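Mitotic checkpoint control protein kinase BUB1 (Drosophila melanogaster, PDB 6JKK) probably acts as an ATP-binding protein kinase at the kinetochore in the mitotic checkpoint, this chain being its kinase domain. Local coordinates at residues D168-D171 with H172-M176; D182-P185 with D186-L189; L313-Q316 with L317-L321; E325-V328 with A329-S333. One frame throughout, in Å; residues are numbered along the deposited sequence.

Interaction 1: D168-D171 with H172-M176; sequences DIVD and HLHAM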
loop_
_atom_site.group_PDB
_atom_site.type_symbol
_atom_site.label_atom_id
_atom_site.label_comp_id
_atom_site.label_asym_id
_atom_site.label_seq_id
_atom_site.Cartn_x
_atom_site.Cartn_y
_atom_site.Cartn_z
ATOM N N ASP A 168 1.918 -11.466 -0.573
ATOM C CA ASP A 168 2.672 -11.820 0.634
ATOM C C ASP A 168 2.635 -10.655 1.619
ATOM O O ASP A 168 2.466 -10.849 2.823
ATOM C CB ASP A 168 4.123 -12.161 0.273
ATOM C CG ASP A 168 4.662 -13.361 1.040
ATOM O OD1 ASP A 168 3.864 -14.109 1.653
ATOM O OD2 ASP A 168 5.896 -13.571 0.999
ATOM N N ILE A 169 2.776 -9.439 1.101
ATOM C CA ILE A 169 2.792 -8.251 1.955
ATOM C C ILE A 169 1.443 -8.032 2.647
ATOM O O ILE A 169 1.385 -7.740 3.845
ATOM C CB ILE A 169 3.200 -6.996 1.144
ATOM C CG1 ILE A 169 4.666 -7.110 0.706
ATOM C CG2 ILE A 169 2.993 -5.730 1.958
ATOM C CD1 ILE A 169 5.086 -6.085 -0.356
ATOM N N VAL A 170 0.360 -8.189 1.892
ATOM C CA VAL A 170 -0.987 -8.020 2.436
ATOM C C VAL A 170 -1.327 -9.136 3.426
ATOM O O VAL A 170 -1.925 -8.884 4.480
ATOM C CB VAL A 170 -2.025 -7.956 1.291
ATOM C CG1 VAL A 170 -3.449 -7.941 1.829
ATOM C CG2 VAL A 170 -1.771 -6.726 0.449
ATOM N N ASP A 171 -0.949 -10.369 3.088
ATOM C CA ASP A 171 -1.174 -11.504 3.979
ATOM C C ASP A 171 -0.543 -11.255 5.351
ATOM O O ASP A 171 -1.188 -11.432 6.389
ATOM C CB ASP A 171 -0.614 -12.785 3.350
ATOM C CG ASP A 171 -1.192 -14.053 3.965
ATOM O OD1 ASP A 171 -2.400 -14.076 4.296
ATOM O OD2 ASP A 171 -0.437 -15.037 4.108
ATOM N N HIS A 172 0.713 -10.821 5.364
ATOM C CA HIS A 172 1.387 -10.550 6.631
ATOM C C HIS A 172 0.785 -9.346 7.348
ATOM O O HIS A 172 0.761 -9.306 8.578
ATOM C CB HIS A 172 2.890 -10.347 6.424
ATOM C CG HIS A 172 3.651 -11.625 6.239
ATOM N ND1 HIS A 172 3.753 -12.263 5.020
ATOM C CD2 HIS A 172 4.342 -12.386 7.119
ATOM C CE1 HIS A 172 4.473 -13.361 5.158
ATOM N NE2 HIS A 172 4.847 -13.457 6.422
ATOM N N LEU A 173 0.302 -8.366 6.587
ATOM C CA LEU A 173 -0.343 -7.202 7.206
ATOM C C LEU A 173 -1.647 -7.597 7.903
ATOM O O LEU A 173 -1.926 -7.162 9.021
ATOM C CB LEU A 173 -0.613 -6.108 6.164
ATOM C CG LEU A 173 -1.168 -4.792 6.720
ATOM C CD1 LEU A 173 -0.070 -3.993 7.407
ATOM C CD2 LEU A 173 -1.817 -3.959 5.630
ATOM N N HIS A 174 -2.454 -8.417 7.235
ATOM C CA HIS A 174 -3.721 -8.843 7.811
ATOM C C HIS A 174 -3.492 -9.753 9.024
ATOM O O HIS A 174 -4.262 -9.734 9.978
ATOM C CB HIS A 174 -4.592 -9.511 6.736
ATOM C CG HIS A 174 -5.093 -8.552 5.697
ATOM N ND1 HIS A 174 -5.864 -8.948 4.624
ATOM C CD2 HIS A 174 -4.932 -7.213 5.572
ATOM C CE1 HIS A 174 -6.160 -7.891 3.886
ATOM N NE2 HIS A 174 -5.606 -6.826 4.439
ATOM N N ALA A 175 -2.406 -10.520 9.007
ATOM C CA ALA A 175 -2.075 -11.387 10.138
ATOM C C ALA A 175 -1.779 -10.581 11.401
ATOM O O ALA A 175 -1.873 -11.093 12.526
ATOM C CB ALA A 175 -0.894 -12.275 9.791
ATOM N N MET A 176 -1.398 -9.323 11.204
ATOM C CA MET A 176 -1.146 -8.397 12.301
ATOM C C MET A 176 -2.410 -7.621 12.685
ATOM O O MET A 176 -2.376 -6.775 13.581
ATOM C CB MET A 176 -0.021 -7.422 11.924
ATOM C CG MET A 176 1.368 -8.066 11.856
ATOM S SD MET A 176 2.713 -6.901 11.520
ATOM C CE MET A 176 2.580 -6.700 9.737
#

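Interaction 2: D182-P185 with D186-L189; sequences DIKP and DNFL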
loop_
_atom_site.group_PDB
_atom_site.type_symbol
_atom_site.label_atom_id
_atom_site.label_comp_id
_atom_site.label_asym_id
_atom_site.label_seq_id
_atom_site.Cartn_x
_atom_site.Cartn_y
_atom_site.Cartn_z
ATOM N N ASP A 182 -6.539 1.671 1.808
ATOM C CA ASP A 182 -6.414 2.510 0.611
ATOM C C ASP A 182 -5.393 1.897 -0.342
ATOM O O ASP A 182 -4.520 2.592 -0.867
ATOM C CB ASP A 182 -6.015 3.943 0.995
ATOM C CG ASP A 182 -6.237 4.949 -0.134
ATOM O OD1 ASP A 182 -7.070 4.694 -1.031
ATOM O OD2 ASP A 182 -5.577 6.007 -0.109
ATOM N N ILE A 183 -5.490 0.585 -0.560
ATOM C CA ILE A 183 -4.545 -0.090 -1.445
ATOM C C ILE A 183 -4.796 0.283 -2.902
ATOM O O ILE A 183 -5.888 0.076 -3.432
ATOM C CB ILE A 183 -4.567 -1.617 -1.278
ATOM C CG1 ILE A 183 -4.094 -1.987 0.134
ATOM C CG2 ILE A 183 -3.674 -2.274 -2.326
ATOM C CD1 ILE A 183 -3.809 -3.463 0.319
ATOM N N LYS A 184 -3.771 0.839 -3.538
ATOM C CA LYS A 184 -3.850 1.207 -4.950
ATOM C C LYS A 184 -2.424 1.232 -5.500
ATOM O O LYS A 184 -1.478 1.144 -4.716
ATOM C CB LYS A 184 -4.573 2.542 -5.108
ATOM C CG LYS A 184 -3.881 3.707 -4.467
ATOM C CD LYS A 184 -4.869 4.837 -4.248
ATOM C CE LYS A 184 -4.201 6.011 -3.569
ATOM N NZ LYS A 184 -5.216 6.950 -3.020
ATOM N N PRO A 185 -2.254 1.316 -6.839
ATOM C CA PRO A 185 -0.884 1.160 -7.339
ATOM C C PRO A 185 0.083 2.205 -6.776
ATOM O O PRO A 185 1.270 1.901 -6.647
ATOM C CB PRO A 185 -1.046 1.334 -8.854
ATOM C CG PRO A 185 -2.463 0.953 -9.133
ATOM C CD PRO A 185 -3.224 1.460 -7.943
ATOM N N ASP A 186 -0.431 3.383 -6.418
ATOM C CA ASP A 186 0.368 4.460 -5.822
ATOM C C ASP A 186 0.992 4.082 -4.481
ATOM O O ASP A 186 1.997 4.673 -4.062
ATOM C CB ASP A 186 -0.518 5.688 -5.584
ATOM C CG ASP A 186 -1.371 6.040 -6.778
ATOM O OD1 ASP A 186 -2.292 5.260 -7.113
ATOM O OD2 ASP A 186 -1.132 7.115 -7.368
ATOM N N ASN A 187 0.389 3.122 -3.786
ATOM C CA ASN A 187 0.828 2.814 -2.426
ATOM C C ASN A 187 1.757 1.614 -2.285
ATOM O O ASN A 187 2.050 1.178 -1.167
ATOM C CB ASN A 187 -0.371 2.720 -1.479
ATOM C CG ASN A 187 -0.956 4.085 -1.157
ATOM O OD1 ASN A 187 -0.264 5.105 -1.244
ATOM N ND2 ASN A 187 -2.232 4.113 -0.787
ATOM N N PHE A 188 2.208 1.076 -3.422
ATOM C CA PHE A 188 3.361 0.180 -3.442
ATOM C C PHE A 188 4.524 0.887 -4.119
ATOM O O PHE A 188 4.410 1.329 -5.269
ATOM C CB PHE A 188 3.057 -1.128 -4.189
ATOM C CG PHE A 188 2.193 -2.081 -3.415
ATOM C CD1 PHE A 188 0.837 -2.191 -3.699
ATOM C CD2 PHE A 188 2.735 -2.868 -2.398
ATOM C CE1 PHE A 188 0.026 -3.066 -2.985
ATOM C CE2 PHE A 188 1.929 -3.750 -1.675
ATOM C CZ PHE A 188 0.571 -3.845 -1.973
ATOM N N LEU A 189 5.636 1.006 -3.400
ATOM C CA LEU A 189 6.858 1.542 -3.984
ATOM C C LEU A 189 7.744 0.379 -4.383
ATOM O O LEU A 189 7.783 -0.640 -3.689
ATOM C CB LEU A 189 7.600 2.428 -2.980
ATOM C CG LEU A 189 6.895 3.667 -2.423
ATOM C CD1 LEU A 189 7.796 4.398 -1.430
ATOM C CD2 LEU A 189 6.461 4.610 -3.545
#

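Interaction 3: L313-Q316 with L317-L321; sequences LRTQ and LKCAL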
loop_
_atom_site.group_PDB
_atom_site.type_symbol
_atom_site.label_atom_id
_atom_site.label_comp_id
_atom_site.label_asym_id
_atom_site.label_seq_id
_atom_site.Cartn_x
_atom_site.Cartn_y
_atom_site.Cartn_z
ATOM N N LEU A 313 -3.109 -18.588 -3.409
ATOM C CA LEU A 313 -3.033 -17.768 -4.613
ATOM C C LEU A 313 -1.577 -17.562 -5.029
ATOM O O LEU A 313 -1.253 -17.590 -6.221
ATOM C CB LEU A 313 -3.739 -16.427 -4.407
ATOM C CG LEU A 313 -5.249 -16.514 -4.199
ATOM C CD1 LEU A 313 -5.860 -15.127 -4.055
ATOM C CD2 LEU A 313 -5.905 -17.275 -5.338
ATOM N N ARG A 314 -0.698 -17.371 -4.045
ATOM C CA ARG A 314 0.725 -17.230 -4.333
ATOM C C ARG A 314 1.240 -18.525 -4.956
ATOM O O ARG A 314 2.013 -18.488 -5.908
ATOM C CB ARG A 314 1.522 -16.882 -3.069
ATOM C CG ARG A 314 1.286 -15.476 -2.541
ATOM C CD ARG A 314 2.257 -15.126 -1.408
ATOM N NE ARG A 314 3.632 -14.963 -1.885
ATOM C CZ ARG A 314 4.643 -15.773 -1.582
ATOM N NH1 ARG A 314 4.462 -16.806 -0.767
ATOM N NH2 ARG A 314 5.857 -15.534 -2.073
ATOM N N THR A 315 0.779 -19.659 -4.445
ATOM C CA THR A 315 1.153 -20.959 -5.010
ATOM C C THR A 315 0.750 -21.064 -6.481
ATOM O O THR A 315 1.517 -21.568 -7.311
ATOM C CB THR A 315 0.551 -22.113 -4.199
ATOM O OG1 THR A 315 1.121 -22.100 -2.881
ATOM C CG2 THR A 315 0.848 -23.469 -4.861
ATOM N N GLN A 316 -0.442 -20.574 -6.808
ATOM C CA GLN A 316 -0.911 -20.628 -8.187
ATOM C C GLN A 316 0.015 -19.837 -9.102
ATOM O O GLN A 316 0.374 -20.306 -10.188
ATOM C CB GLN A 316 -2.354 -20.124 -8.296
ATOM C CG GLN A 316 -3.382 -21.037 -7.614
ATOM C CD GLN A 316 -4.802 -20.720 -8.040
ATOM O OE1 GLN A 316 -5.096 -20.624 -9.235
ATOM N NE2 GLN A 316 -5.692 -20.552 -7.067
ATOM N N LEU A 317 0.401 -18.645 -8.653
ATOM C CA LEU A 317 1.306 -17.790 -9.410
ATOM C C LEU A 317 2.698 -18.407 -9.565
ATOM O O LEU A 317 3.285 -18.348 -10.646
ATOM C CB LEU A 317 1.398 -16.410 -8.756
ATOM C CG LEU A 317 0.134 -15.558 -8.841
ATOM C CD1 LEU A 317 0.153 -14.453 -7.780
ATOM C CD2 LEU A 317 -0.010 -14.957 -10.237
ATOM N N LYS A 318 3.221 -18.991 -8.491
ATOM C CA LYS A 318 4.535 -19.626 -8.539
ATOM C C LYS A 318 4.552 -20.791 -9.523
ATOM O O LYS A 318 5.559 -21.035 -10.196
ATOM C CB LYS A 318 4.916 -20.148 -7.161
ATOM C CG LYS A 318 4.845 -19.110 -6.072
ATOM C CD LYS A 318 6.162 -18.445 -5.828
ATOM C CE LYS A 318 6.439 -18.409 -4.339
ATOM N NZ LYS A 318 6.045 -19.720 -3.768
ATOM N N CYS A 319 3.443 -21.522 -9.592
ATOM C CA CYS A 319 3.341 -22.663 -10.500
ATOM C C CYS A 319 3.396 -22.198 -11.950
ATOM O O CYS A 319 4.026 -22.830 -12.793
ATOM C CB CYS A 319 2.042 -23.432 -10.263
ATOM S SG CYS A 319 2.032 -24.441 -8.770
ATOM N N ALA A 320 2.735 -21.085 -12.233
ATOM C CA ALA A 320 2.736 -20.538 -13.578
ATOM C C ALA A 320 4.124 -20.007 -13.924
ATOM O O ALA A 320 4.612 -20.201 -15.040
ATOM C CB ALA A 320 1.685 -19.440 -13.710
ATOM N N LEU A 321 4.741 -19.315 -12.970
ATOM C CA LEU A 321 6.100 -18.807 -13.140
ATOM C C LEU A 321 7.077 -19.955 -13.402
ATOM O O LEU A 321 8.005 -19.829 -14.205
ATOM C CB LEU A 321 6.526 -17.993 -11.912
ATOM C CG LEU A 321 5.886 -16.606 -11.787
ATOM C CD1 LEU A 321 5.971 -16.086 -10.360
ATOM C CD2 LEU A 321 6.540 -15.620 -12.742
#

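Interaction 4: E325-V328 with A329-S333; sequences EKYV and AEAIS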
loop_
_atom_site.group_PDB
_atom_site.type_symbol
_atom_site.label_atom_id
_atom_site.label_comp_id
_atom_site.label_asym_id
_atom_site.label_seq_id
_atom_site.Cartn_x
_atom_site.Cartn_y
_atom_site.Cartn_z
ATOM N N GLU A 325 10.593 -20.823 -16.694
ATOM C CA GLU A 325 11.666 -20.202 -15.916
ATOM C C GLU A 325 12.648 -19.384 -16.760
ATOM O O GLU A 325 13.106 -18.317 -16.335
ATOM C CB GLU A 325 12.406 -21.253 -15.090
ATOM C CG GLU A 325 11.480 -22.070 -14.207
ATOM C CD GLU A 325 12.201 -22.734 -13.054
ATOM O OE1 GLU A 325 13.146 -23.512 -13.308
ATOM O OE2 GLU A 325 11.819 -22.471 -11.892
ATOM N N LYS A 326 12.956 -19.877 -17.957
ATOM C CA LYS A 326 13.875 -19.181 -18.855
ATOM C C LYS A 326 13.290 -17.850 -19.337
ATOM O O LYS A 326 13.952 -16.811 -19.266
ATOM C CB LYS A 326 14.231 -20.068 -20.051
ATOM C CG LYS A 326 15.686 -19.970 -20.482
ATOM C CD LYS A 326 15.832 -19.272 -21.826
ATOM C CE LYS A 326 15.710 -20.251 -22.990
ATOM N NZ LYS A 326 15.611 -19.557 -24.311
ATOM N N TYR A 327 12.054 -17.884 -19.833
ATOM C CA TYR A 327 11.373 -16.666 -20.270
ATOM C C TYR A 327 11.265 -15.631 -19.160
ATOM O O TYR A 327 11.466 -14.436 -19.390
ATOM C CB TYR A 327 9.966 -16.976 -20.789
ATOM C CG TYR A 327 9.222 -15.731 -21.223
ATOM C CD1 TYR A 327 9.409 -15.202 -22.493
ATOM C CD2 TYR A 327 8.357 -15.067 -20.353
ATOM C CE1 TYR A 327 8.748 -14.061 -22.897
ATOM C CE2 TYR A 327 7.690 -13.922 -20.746
ATOM C CZ TYR A 327 7.890 -13.426 -22.022
ATOM O OH TYR A 327 7.232 -12.289 -22.429
ATOM N N VAL A 328 10.922 -16.095 -17.962
ATOM C CA VAL A 328 10.701 -15.212 -16.821
ATOM C C VAL A 328 11.986 -14.481 -16.434
ATOM O O VAL A 328 11.968 -13.283 -16.145
ATOM C CB VAL A 328 10.132 -16.002 -15.617
ATOM C CG1 VAL A 328 10.145 -15.163 -14.354
ATOM C CG2 VAL A 328 8.720 -16.470 -15.922
ATOM N N ALA A 329 13.103 -15.202 -16.451
ATOM C CA ALA A 329 14.392 -14.595 -16.143
ATOM C C ALA A 329 14.727 -13.512 -17.165
ATOM O O ALA A 329 15.234 -12.448 -16.804
ATOM C CB ALA A 329 15.482 -15.652 -16.095
ATOM N N GLU A 330 14.440 -13.786 -18.437
ATOM C CA GLU A 330 14.624 -12.801 -19.506
ATOM C C GLU A 330 13.721 -11.588 -19.310
ATOM O O GLU A 330 14.168 -10.441 -19.412
ATOM C CB GLU A 330 14.325 -13.423 -20.868
ATOM C CG GLU A 330 15.310 -14.484 -21.317
ATOM C CD GLU A 330 14.826 -15.218 -22.553
ATOM O OE1 GLU A 330 13.816 -14.777 -23.142
ATOM O OE2 GLU A 330 15.449 -16.234 -22.931
ATOM N N ALA A 331 12.444 -11.841 -19.039
ATOM C CA ALA A 331 11.481 -10.756 -18.833
ATOM C C ALA A 331 11.857 -9.876 -17.641
ATOM O O ALA A 331 11.736 -8.648 -17.699
ATOM C CB ALA A 331 10.076 -11.316 -18.665
ATOM N N ILE A 332 12.296 -10.505 -16.553
ATOM C CA ILE A 332 12.725 -9.766 -15.369
ATOM C C ILE A 332 13.970 -8.948 -15.691
ATOM O O ILE A 332 14.088 -7.785 -15.287
ATOM C CB ILE A 332 13.020 -10.715 -14.182
ATOM C CG1 ILE A 332 11.725 -11.319 -13.640
ATOM C CG2 ILE A 332 13.757 -9.983 -13.057
ATOM C CD1 ILE A 332 11.940 -12.242 -12.453
ATOM N N SER A 333 14.894 -9.566 -16.424
ATOM C CA SER A 333 16.118 -8.895 -16.855
ATOM C C SER A 333 15.782 -7.639 -17.665
ATOM O O SER A 333 16.314 -6.554 -17.410
ATOM C CB SER A 333 16.974 -9.853 -17.684
ATOM O OG SER A 333 18.190 -9.250 -18.074
#

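Interaction 1: D168-D171 with H172-M176
Val170 covers one face of the His174 imidazole with its CG1 methyl, and the ring of His172, one turn of the helix from Asp168, meets a backbone oxygen at its edge. Val170 CG1 sits 3.7 Å from the centroid of the His174 ring, a CH-pi contact displaced toward the rim, where it comes to 3.4 Å from His174 CE1. The valine carries that methyl anti to its amide nitrogen (chi1 173°), which sends it along the helix toward the imidazole. Asp248 accepts a hydrogen bond from His174 NE2, and Tyr245 brings its own ring against this histidine, so the imidazole is held by packing and by a polar bond together.

His172 behaves differently. Its ND1 donates to Asp168 O over 2.9 Å, almost exactly in the ring plane and nearly straight at 163°. The same oxygen also accepts the i to i+4 backbone bond from His172 N at 3.1 Å, and the two donors reach it from opposite faces of the carbonyl plane. The ND1 bond sets the rotation of the ring, while the oxygen is gripped by two donors. The carboxylate of Asp168 runs alongside, its plane 77° from that of the ring, with OD1 3.6 Å from His172 CE1; Gln311 NE2 binds this OD1 and also Asp171 OD2.

These turns lie in the C-terminal part of helix 156-175. Val170 and His174 face helix 246-261, Ile169 and Leu173 rest on strand 203-205, and Val170 and Asp171 touch the start of helix 310-322.

Interaction 2: D182-P185 with D186-L189
Asn187 reaches back to Asp182 with its side-chain amide: ND2 donates to Asp182 O over 2.7 Å, the acceptor lying close to the amide plane although the donor is tilted from the carbonyl plane. The bond is bent, 142° at the hydrogen. A second bond, from Asn187 N to Lys184 O at 2.9 Å, closes the 3-10 turn, its donor well above the carbonyl plane, and a weak one follows from Phe188 N to Pro185 O. Together they fold the loop back on itself.

Around this core, Lys184 puts its CG in the crowded position between its amide nitrogen and carbonyl carbon (chi1 63°), and the extended chain carries NZ to Asp182 OD2, a salt bridge of 3.1 Å met on the syn side. On its way the chain passes Asp186, with Lys184 CG 3.5 Å from Asp186 OD1. Ile183 CG2 packs on Phe188 CE1 at 3.8 Å.

Further out, His180 ND1 accepts from Asp182 N, while the Asn187 side chain touches His180 and Asp207. The run Asp182-Ile-Lys-Pro-Asp-Asn187 matches the catalytic-loop signature of serine/threonine kinases, in which the equivalent aspartate, lysine and asparagine line the phosphotransfer site.

Interaction 3: L313-Q316 with L317-L321
Leu317 sets its CG 3.6 Å from Leu313 O, the carbonyl that also takes the backbone bond from Leu317 N at 3.1 Å, and these two buried leucines, with the buried Arg314, form the tightly packed part of the contact. The guanidinium is held by several partners: Arg314 NH2 donates to Asn199, NE to Cys164 O and NH1 to Gln311, and Asp168 is a weak, long ion partner of NH2.

Lys318, one helical turn beyond Arg314 and pointing the same way, is looser at its end. Its backbone N donates to Arg314 O over 2.9 Å, but the side chain bends at chi2 (-94°), chi3 and chi4, and CE comes only to 3.7 Å from Arg314 NH2. This brings two like charges near each other, Arg314 NH1 and Lys318 NZ 4.5 Å apart. Cutting Lys318 back to an alanine removes CE from beside Arg314 NH2 and would probably open a gap next to Cys164 and Pro198. On the exposed side, Thr315 CG2 merely approaches Cys319 SG at 4.2 Å, and the regular bond from Cys319 N to Thr315 O is 3.0 Å.

Helix 310-322 therefore lies with its apolar flank inward: Leu317 packs on both helix 156-175 and helix 288-299, Leu313 and Ala320 meet helix 288-299, and Arg314 and Lys318 touch helix 156-175.

Interaction 4: E325-V328 with A329-S333
Glu325 through Val328 hand their carbonyls to the amides of Ala329 through Ile332 in four successive i to i+4 bonds, the regular pattern of an alpha-helix. The first two are longer, 3.1 Å for Ala329 N to Glu325 O and 3.2 Å for Glu330 N to Lys326 O, and the last two shorter, 2.8 Å both for Ala331 N to Tyr327 O and for Ile332 N to Val328 O. The third of them lies in the carbonyl plane.

Among the side chains, Lys326 and Glu330 slant across each other on the outer flank. Their salt bridge is long, with Lys326 NZ 3.6 Å from Glu330 OE2, and the closer approach is that of Lys326 CD to the same oxygen at 3.3 Å; the lysine bends at chi2 (-110°) and chi3, bringing CD and CE alongside OE2, whereas the glutamate is extended beyond CG. A glutamine in place of Glu330 is likely to leave the Lys326 ammonium without the negative mate it has on this helix.

Apolar contacts take up the inner flank. Val328 CG1, anti to the amide nitrogen (chi1 169°), leans toward Ile332 CD1 at 3.9 Å, and Tyr327 CE2 lies 4.1 Å from Ala331 CB, while the tyrosine hydroxyl is hydrogen-bonded to Asp155. Val328, Ala331 and Ile332 in turn rest on helix 156-175, at Tyr157, Val158 and His161. This is the make-up of an amphipathic helix: helix 325-339, the last of the chain, sets a charged flank outward and an apolar one against the rest of the kinase fold.

Overall arrangement
From the N terminus onward, the four contacts come in series, and none encloses or crosses another: each closes just one or two turns of chain. Interaction 1 lies late in helix 156-175; interaction 2 follows in the loop before strand 188-190 and packs back on it, Val170 CG2 lying 3.8 Å from Ile183 CD1. Much later, interaction 3 on helix 310-322 returns to the same helix, where Arg314 NE approaches Asp168 CG at 3.5 Å. Interaction 4, on the next helix, touches interaction 3 through Leu321 O and Val328 CG2. Helix 156-175 is thus the common support, joining the catalytic-loop segment 182-189 to the two C-terminal helices.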